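Local structure of ferredoxin-NADP reductase (Neisseria gonorrhoeae MIA_2011_03-10, 5TR9) at residues 228-242 with 255-267. The protein probably catalyses electron transfer between NADPH and ferredoxin (or flavodoxin) through its bound FAD. Numbering follows the deposited sequence.
Sequences RFMICGNPEMVKDTF and NRIPGQIMMENGF. With FAD (flavin-adenine dinucleotide), chain C; EDO (1,2-ethanediol), chain B.
The C-terminal Phe267 is sandwiched: Pro235 CD stands over one face, offset toward the rim, 3.9 Å from the centroid of the Phe267 ring in a CH-pi contact, and the adenine of FAD covers the opposite face. Phe267 CG sits between the backbone N and the carbonyl carbon (chi1 57°), which sets the ring against the adenine, while Asn234 CB meets its CZ obliquely. Just before it, Gly266 N donates to Gly233 O (2.7 Å), and Gly266 O comes close to the isoalloxazine at FAD C9A. Before the tail, strands 228-233 and 261-265 run parallel, the latter at the edge of the sheet, and helix 235-242 returns across them in a beta-alpha-beta crossover of the NAD-binding domain. The ladder runs from Phe229 N to Gln260 O and Met262 N to Phe229 O, then through Ile231 N to Met262 O (2.8 Å) and Glu264 N to Ile231 O. On the helix-facing side, extended Met263 reaches Phe242: its CE stands over the ring centre, 3.9 Å from the centroid, and its SD lies obliquely beside CD1 in a Met-aromatic contact. Val238 CG1 packs on Met263 CB, and Ile261 CD1 approaches Phe242 CD1 at 4.0 Å. On the other side, Met230 and Met262 lie alongside each other, CE against SD, with Phe135 touching Met230 and Phe117 touching Met262. Asn234 caps the helix through OD1, which accepts from Met237 N (2.8 Å) from above its carbonyl plane. A water donating to both Pro235 O and Asn265 OD1 links the first helical turn to the edge strand. Gly233 N is buried with no partner, but the bond to Gly233 O fixes the tail against strand 228-233, setting Phe267 between Pro235 and the adenine.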
loop_
_atom_site.group_PDB
_atom_site.type_symbol
_atom_site.label_atom_id
_atom_site.label_comp_id
_atom_site.label_asym_id
_atom_site.label_seq_id
_atom_site.Cartn_x
_atom_site.Cartn_y
_atom_site.Cartn_z
ATOM N N ARG A 228 -10.281 -5.531 12.042
ATOM C CA ARG A 228 -10.077 -6.162 10.742
ATOM C C ARG A 228 -8.761 -5.658 10.166
ATOM O O ARG A 228 -8.553 -4.445 10.079
ATOM C CB ARG A 228 -11.254 -5.874 9.798
ATOM C CG ARG A 228 -12.608 -6.372 10.340
ATOM C CD ARG A 228 -12.648 -7.904 10.426
ATOM N NE ARG A 228 -13.949 -8.431 10.866
ATOM C CZ ARG A 228 -14.275 -8.676 12.131
ATOM N NH1 ARG A 228 -13.416 -8.417 13.107
ATOM N NH2 ARG A 228 -15.470 -9.179 12.427
ATOM N N PHE A 229 -7.877 -6.583 9.805
ATOM C CA PHE A 229 -6.510 -6.275 9.388
ATOM C C PHE A 229 -6.331 -6.433 7.885
ATOM O O PHE A 229 -6.843 -7.381 7.282
ATOM C CB PHE A 229 -5.494 -7.207 10.067
ATOM C CG PHE A 229 -5.299 -6.959 11.536
ATOM C CD1 PHE A 229 -4.424 -5.977 11.974
ATOM C CD2 PHE A 229 -5.966 -7.737 12.481
ATOM C CE1 PHE A 229 -4.215 -5.754 13.339
ATOM C CE2 PHE A 229 -5.770 -7.514 13.850
ATOM C CZ PHE A 229 -4.889 -6.525 14.276
ATOM N N MET A 230 -5.530 -5.544 7.295
ATOM C CA MET A 230 -5.022 -5.730 5.943
ATOM C C MET A 230 -3.508 -5.608 6.003
ATOM O O MET A 230 -2.984 -4.760 6.727
ATOM C CB MET A 230 -5.610 -4.696 4.982
ATOM C CG MET A 230 -7.136 -4.620 5.045
ATOM S SD MET A 230 -7.800 -3.392 3.919
ATOM C CE MET A 230 -7.557 -4.228 2.341
ATOM N N ILE A 231 -2.808 -6.473 5.275
ATOM C CA ILE A 231 -1.353 -6.558 5.360
ATOM C C ILE A 231 -0.779 -6.478 3.957
ATOM O O ILE A 231 -1.155 -7.272 3.091
ATOM C CB ILE A 231 -0.883 -7.869 6.011
ATOM C CG1 ILE A 231 -1.715 -8.218 7.246
ATOM C CG2 ILE A 231 0.618 -7.773 6.347
ATOM C CD1 ILE A 231 -1.405 -9.632 7.778
ATOM N N CYS A 232 0.188 -5.583 3.752
ATOM C CA CYS A 232 0.869 -5.516 2.460
ATOM C C CYS A 232 2.312 -5.095 2.698
ATOM O O CYS A 232 2.561 -4.001 3.201
ATOM C CB CYS A 232 0.170 -4.541 1.498
ATOM S SG CYS A 232 0.915 -4.536 -0.172
ATOM N N GLY A 233 3.263 -5.949 2.342
ATOM C CA GLY A 233 4.647 -5.644 2.659
ATOM C C GLY A 233 5.566 -6.706 2.104
ATOM O O GLY A 233 5.169 -7.518 1.264
ATOM N N ASN A 234 6.819 -6.695 2.570
ATOM C CA ASN A 234 7.747 -7.692 2.062
ATOM C C ASN A 234 7.266 -9.085 2.481
ATOM O O ASN A 234 6.583 -9.241 3.504
ATOM C CB ASN A 234 9.190 -7.413 2.519
ATOM C CG ASN A 234 9.368 -7.420 4.027
ATOM O OD1 ASN A 234 9.442 -8.481 4.651
ATOM N ND2 ASN A 234 9.523 -6.227 4.617
ATOM N N PRO A 235 7.529 -10.101 1.654
ATOM C CA PRO A 235 6.981 -11.442 1.925
ATOM C C PRO A 235 7.263 -11.945 3.326
ATOM O O PRO A 235 6.368 -12.530 3.944
ATOM C CB PRO A 235 7.663 -12.298 0.856
ATOM C CG PRO A 235 7.820 -11.358 -0.302
ATOM C CD PRO A 235 8.160 -10.021 0.324
ATOM N N GLU A 236 8.468 -11.711 3.864
ATOM C CA GLU A 236 8.759 -12.193 5.211
ATOM C C GLU A 236 7.889 -11.493 6.245
ATOM O O GLU A 236 7.377 -12.134 7.172
ATOM C CB GLU A 236 10.237 -12.010 5.550
ATOM C CG GLU A 236 10.549 -12.521 6.947
ATOM C CD GLU A 236 12.019 -12.630 7.257
ATOM O OE1 GLU A 236 12.314 -13.155 8.348
ATOM O OE2 GLU A 236 12.866 -12.215 6.437
ATOM N N MET A 237 7.725 -10.172 6.110
ATOM C CA MET A 237 6.860 -9.443 7.034
ATOM C C MET A 237 5.423 -9.929 6.937
ATOM O O MET A 237 4.760 -10.130 7.959
ATOM C CB MET A 237 6.932 -7.941 6.763
ATOM C CG MET A 237 5.905 -7.146 7.558
ATOM S SD MET A 237 4.365 -6.890 6.639
ATOM C CE MET A 237 3.497 -5.774 7.740
ATOM N N VAL A 238 4.921 -10.128 5.717
ATOM C CA VAL A 238 3.532 -10.554 5.562
ATOM C C VAL A 238 3.315 -11.899 6.241
ATOM O O VAL A 238 2.345 -12.079 6.992
ATOM C CB VAL A 238 3.144 -10.599 4.076
ATOM C CG1 VAL A 238 1.750 -11.159 3.938
ATOM C CG2 VAL A 238 3.186 -9.186 3.496
ATOM N N LYS A 239 4.224 -12.849 6.000
ATOM C CA LYS A 239 4.139 -14.167 6.630
ATOM C C LYS A 239 4.233 -14.070 8.150
ATOM O O LYS A 239 3.408 -14.647 8.875
ATOM C CB LYS A 239 5.237 -15.082 6.084
ATOM C CG LYS A 239 5.169 -16.504 6.641
ATOM C CD LYS A 239 6.246 -17.406 6.046
ATOM C CE LYS A 239 7.503 -17.416 6.897
ATOM N NZ LYS A 239 8.491 -18.438 6.432
ATOM N N ASP A 240 5.235 -13.344 8.653
ATOM C CA ASP A 240 5.427 -13.244 10.099
ATOM C C ASP A 240 4.247 -12.544 10.770
ATOM O O ASP A 240 3.823 -12.940 11.864
ATOM C CB ASP A 240 6.722 -12.497 10.415
ATOM C CG ASP A 240 7.974 -13.311 10.124
ATOM O OD1 ASP A 240 7.882 -14.543 9.906
ATOM O OD2 ASP A 240 9.071 -12.699 10.132
ATOM N N THR A 241 3.709 -11.502 10.131
ATOM C CA THR A 241 2.551 -10.803 10.687
ATOM C C THR A 241 1.327 -11.711 10.698
ATOM O O THR A 241 0.599 -11.775 11.698
ATOM C CB THR A 241 2.283 -9.534 9.880
ATOM O OG1 THR A 241 3.451 -8.702 9.908
ATOM C CG2 THR A 241 1.087 -8.754 10.438
ATOM N N PHE A 242 1.089 -12.421 9.594
ATOM C CA PHE A 242 -0.037 -13.356 9.523
ATOM C C PHE A 242 0.056 -14.413 10.617
ATOM O O PHE A 242 -0.916 -14.662 11.346
ATOM C CB PHE A 242 -0.067 -14.006 8.138
ATOM C CG PHE A 242 -1.093 -15.096 7.996
ATOM C CD1 PHE A 242 -2.440 -14.807 8.052
ATOM C CD2 PHE A 242 -0.705 -16.406 7.778
ATOM C CE1 PHE A 242 -3.378 -15.822 7.932
ATOM C CE2 PHE A 242 -1.650 -17.423 7.637
ATOM C CZ PHE A 242 -2.986 -17.120 7.707
ATOM N N ASN A 255 -13.719 -16.907 1.045
ATOM C CA ASN A 255 -14.993 -16.752 0.338
ATOM C C ASN A 255 -16.188 -16.827 1.285
ATOM O O ASN A 255 -17.100 -15.991 1.221
ATOM C CB ASN A 255 -15.121 -17.818 -0.747
ATOM C CG ASN A 255 -14.493 -17.397 -2.051
ATOM O OD1 ASN A 255 -13.826 -16.365 -2.129
ATOM N ND2 ASN A 255 -14.704 -18.196 -3.093
ATOM N N ARG A 256 -16.212 -17.832 2.157
ATOM C CA ARG A 256 -17.326 -18.048 3.067
ATOM C C ARG A 256 -16.971 -17.828 4.532
ATOM O O ARG A 256 -17.829 -18.050 5.396
ATOM C CB ARG A 256 -17.873 -19.464 2.887
ATOM C CG ARG A 256 -18.467 -19.707 1.511
ATOM C CD ARG A 256 -19.027 -21.112 1.435
ATOM N NE ARG A 256 -19.267 -21.532 0.063
ATOM C CZ ARG A 256 -20.358 -21.234 -0.628
ATOM N NH1 ARG A 256 -21.312 -20.497 -0.079
ATOM N NH2 ARG A 256 -20.491 -21.675 -1.869
ATOM N N ILE A 257 -15.744 -17.432 4.834
ATOM C CA ILE A 257 -15.271 -17.180 6.194
ATOM C C ILE A 257 -15.087 -15.676 6.354
ATOM O O ILE A 257 -14.206 -15.098 5.697
ATOM C CB ILE A 257 -13.941 -17.899 6.483
ATOM C CG1 ILE A 257 -14.008 -19.381 6.110
ATOM C CG2 ILE A 257 -13.554 -17.701 7.952
ATOM C CD1 ILE A 257 -14.965 -20.164 6.941
ATOM N N PRO A 258 -15.855 -15.004 7.217
ATOM C CA PRO A 258 -15.619 -13.555 7.395
ATOM C C PRO A 258 -14.184 -13.249 7.781
ATOM O O PRO A 258 -13.505 -12.466 7.099
ATOM C CB PRO A 258 -16.624 -13.173 8.490
ATOM C CG PRO A 258 -17.749 -14.161 8.308
ATOM C CD PRO A 258 -17.039 -15.468 7.959
ATOM N N GLY A 259 -13.692 -13.874 8.831
ATOM C CA GLY A 259 -12.296 -13.718 9.172
ATOM C C GLY A 259 -11.965 -12.289 9.560
ATOM O O GLY A 259 -12.825 -11.421 9.714
ATOM N N GLN A 260 -10.668 -12.064 9.741
ATOM C CA GLN A 260 -10.213 -10.745 10.140
ATOM C C GLN A 260 -8.955 -10.303 9.404
ATOM O O GLN A 260 -8.402 -9.260 9.758
ATOM C CB GLN A 260 -9.952 -10.693 11.664
ATOM C CG GLN A 260 -11.165 -11.043 12.558
ATOM C CD GLN A 260 -11.361 -12.547 12.745
ATOM O OE1 GLN A 260 -10.411 -13.325 12.673
ATOM N NE2 GLN A 260 -12.603 -12.959 12.972
ATOM N N ILE A 261 -8.463 -11.054 8.413
ATOM C CA ILE A 261 -7.184 -10.734 7.782
ATOM C C ILE A 261 -7.298 -10.824 6.265
ATOM O O ILE A 261 -7.753 -11.841 5.729
ATOM C CB ILE A 261 -6.067 -11.680 8.260
ATOM C CG1 ILE A 261 -5.971 -11.716 9.785
ATOM C CG2 ILE A 261 -4.736 -11.268 7.659
ATOM C CD1 ILE A 261 -5.065 -12.837 10.272
ATOM N N MET A 262 -6.837 -9.779 5.576
ATOM C CA MET A 262 -6.537 -9.818 4.149
ATOM C C MET A 262 -5.064 -9.492 3.971
ATOM O O MET A 262 -4.533 -8.632 4.676
ATOM C CB MET A 262 -7.358 -8.802 3.358
ATOM C CG MET A 262 -8.840 -9.020 3.419
ATOM S SD MET A 262 -9.688 -7.627 2.658
ATOM C CE MET A 262 -11.379 -8.093 3.017
ATOM N N MET A 263 -4.407 -10.152 3.016
ATOM C CA MET A 263 -2.976 -9.924 2.853
ATOM C C MET A 263 -2.562 -10.073 1.393
ATOM O O MET A 263 -3.187 -10.804 0.615
ATOM C CB MET A 263 -2.175 -10.882 3.736
ATOM C CG MET A 263 -2.398 -12.327 3.436
ATOM S SD MET A 263 -1.605 -13.326 4.720
ATOM C CE MET A 263 -1.937 -14.971 4.114
ATOM N N GLU A 264 -1.499 -9.353 1.032
ATOM C CA GLU A 264 -0.927 -9.407 -0.304
ATOM C C GLU A 264 0.556 -9.089 -0.203
ATOM O O GLU A 264 0.919 -8.087 0.417
ATOM C CB GLU A 264 -1.641 -8.400 -1.213
ATOM C CG GLU A 264 -1.138 -8.328 -2.646
ATOM C CD GLU A 264 -1.869 -7.225 -3.408
ATOM O OE1 GLU A 264 -1.307 -6.111 -3.521
ATOM O OE2 GLU A 264 -3.011 -7.459 -3.862
ATOM N N ASN A 265 1.412 -9.933 -0.791
ATOM C CA ASN A 265 2.837 -9.617 -0.807
ATOM C C ASN A 265 3.061 -8.365 -1.645
ATOM O O ASN A 265 2.499 -8.228 -2.736
ATOM C CB ASN A 265 3.656 -10.772 -1.391
ATOM C CG ASN A 265 3.797 -11.953 -0.432
ATOM O OD1 ASN A 265 3.426 -11.885 0.737
ATOM N ND2 ASN A 265 4.357 -13.045 -0.941
ATOM N N GLY A 266 3.889 -7.450 -1.134
ATOM C CA GLY A 266 4.172 -6.202 -1.838
ATOM C C GLY A 266 5.150 -6.318 -2.982
ATOM O O GLY A 266 5.334 -5.357 -3.740
ATOM N N PHE A 267 5.791 -7.473 -3.113
ATOM C CA PHE A 267 6.636 -7.777 -4.251
ATOM C C PHE A 267 6.969 -9.265 -4.210
ATOM O O PHE A 267 6.529 -9.967 -3.289
ATOM C CB PHE A 267 7.918 -6.918 -4.253
ATOM C CG PHE A 267 8.765 -7.045 -3.006
ATOM C CD1 PHE A 267 9.716 -8.047 -2.892
ATOM C CD2 PHE A 267 8.635 -6.137 -1.968
ATOM C CE1 PHE A 267 10.512 -8.157 -1.763
ATOM C CE2 PHE A 267 9.432 -6.237 -0.838
ATOM C CZ PHE A 267 10.366 -7.244 -0.736
ATOM O OXT PHE A 267 7.671 -9.779 -5.088
HETATM P PA FAD C . 12.859 -7.148 -9.974
HETATM O O1A FAD C . 13.621 -8.018 -10.918
HETATM O O2A FAD C . 11.341 -7.175 -10.111
HETATM O O5B FAD C . 13.157 -7.504 -8.483
HETATM C C5B FAD C . 14.506 -7.679 -8.008
HETATM C C4B FAD C . 14.427 -7.869 -6.513
HETATM O O4B FAD C . 14.121 -6.601 -5.899
HETATM C C3B FAD C . 13.316 -8.794 -6.037
HETATM O O3B FAD C . 13.714 -10.160 -6.060
HETATM C C2B FAD C . 13.081 -8.314 -4.604
HETATM O O2B FAD C . 14.034 -8.869 -3.704
HETATM C C1B FAD C . 13.360 -6.815 -4.720
HETATM N N9A FAD C . 12.178 -5.969 -4.799
HETATM C C8A FAD C . 11.322 -5.824 -5.857
HETATM N N7A FAD C . 10.371 -4.940 -5.654
HETATM C C5A FAD C . 10.637 -4.462 -4.379
HETATM C C6A FAD C . 9.992 -3.503 -3.578
HETATM N N6A FAD C . 8.898 -2.836 -3.962
HETATM N N1A FAD C . 10.504 -3.267 -2.348
HETATM C C2A FAD C . 11.598 -3.936 -1.966
HETATM N N3A FAD C . 12.289 -4.864 -2.635
HETATM C C4A FAD C . 11.757 -5.075 -3.847
HETATM N N1 FAD C . 6.994 -2.364 -6.390
HETATM C C2 FAD C . 6.919 -1.043 -6.065
HETATM O O2 FAD C . 7.936 -0.334 -6.019
HETATM N N3 FAD C . 5.681 -0.491 -5.753
HETATM C C4 FAD C . 4.472 -1.170 -5.740
HETATM O O4 FAD C . 3.427 -0.581 -5.464
HETATM C C4X FAD C . 4.571 -2.563 -6.100
HETATM N N5 FAD C . 3.468 -3.291 -6.092
HETATM C C5X FAD C . 3.573 -4.625 -6.438
HETATM C C6 FAD C . 2.415 -5.408 -6.442
HETATM C C7 FAD C . 2.464 -6.754 -6.780
HETATM C C7M FAD C . 1.196 -7.567 -6.790
HETATM C C8 FAD C . 3.691 -7.336 -7.137
HETATM C C8M FAD C . 3.768 -8.794 -7.516
HETATM C C9 FAD C . 4.849 -6.559 -7.127
HETATM C C9A FAD C . 4.800 -5.211 -6.788
HETATM N N10 FAD C . 5.961 -4.402 -6.729
HETATM C C10 FAD C . 5.874 -3.072 -6.420
HETATM C "C1'" FAD C . 7.251 -4.899 -7.212
HETATM C "C2'" FAD C . 7.441 -4.479 -8.682
HETATM O "O2'" FAD C . 6.566 -5.199 -9.553
HETATM C "C3'" FAD C . 8.888 -4.674 -9.142
HETATM O "O3'" FAD C . 9.329 -5.978 -8.782
HETATM C "C4'" FAD C . 9.837 -3.564 -8.688
HETATM O "O4'" FAD C . 9.464 -2.346 -9.338
HETATM C "C5'" FAD C . 11.289 -3.861 -8.994
HETATM O "O5'" FAD C . 11.418 -4.177 -10.394
HETATM P P FAD C . 12.840 -4.485 -11.026
HETATM O O1P FAD C . 13.749 -3.272 -10.872
HETATM O O2P FAD C . 12.612 -5.026 -12.394
HETATM O O3P FAD C . 13.380 -5.654 -10.065
HETATM C C1 EDO B . 8.808 -15.636 4.117
HETATM O O1 EDO B . 8.622 -15.450 2.712
HETATM C C2 EDO B . 10.281 -15.518 4.488
HETATM O O2 EDO B . 10.437 -15.879 5.865
HETATM O O HOH W 1 -14.924 -10.036 8.560
HETATM O O HOH W 2 4.300 -13.813 2.520
#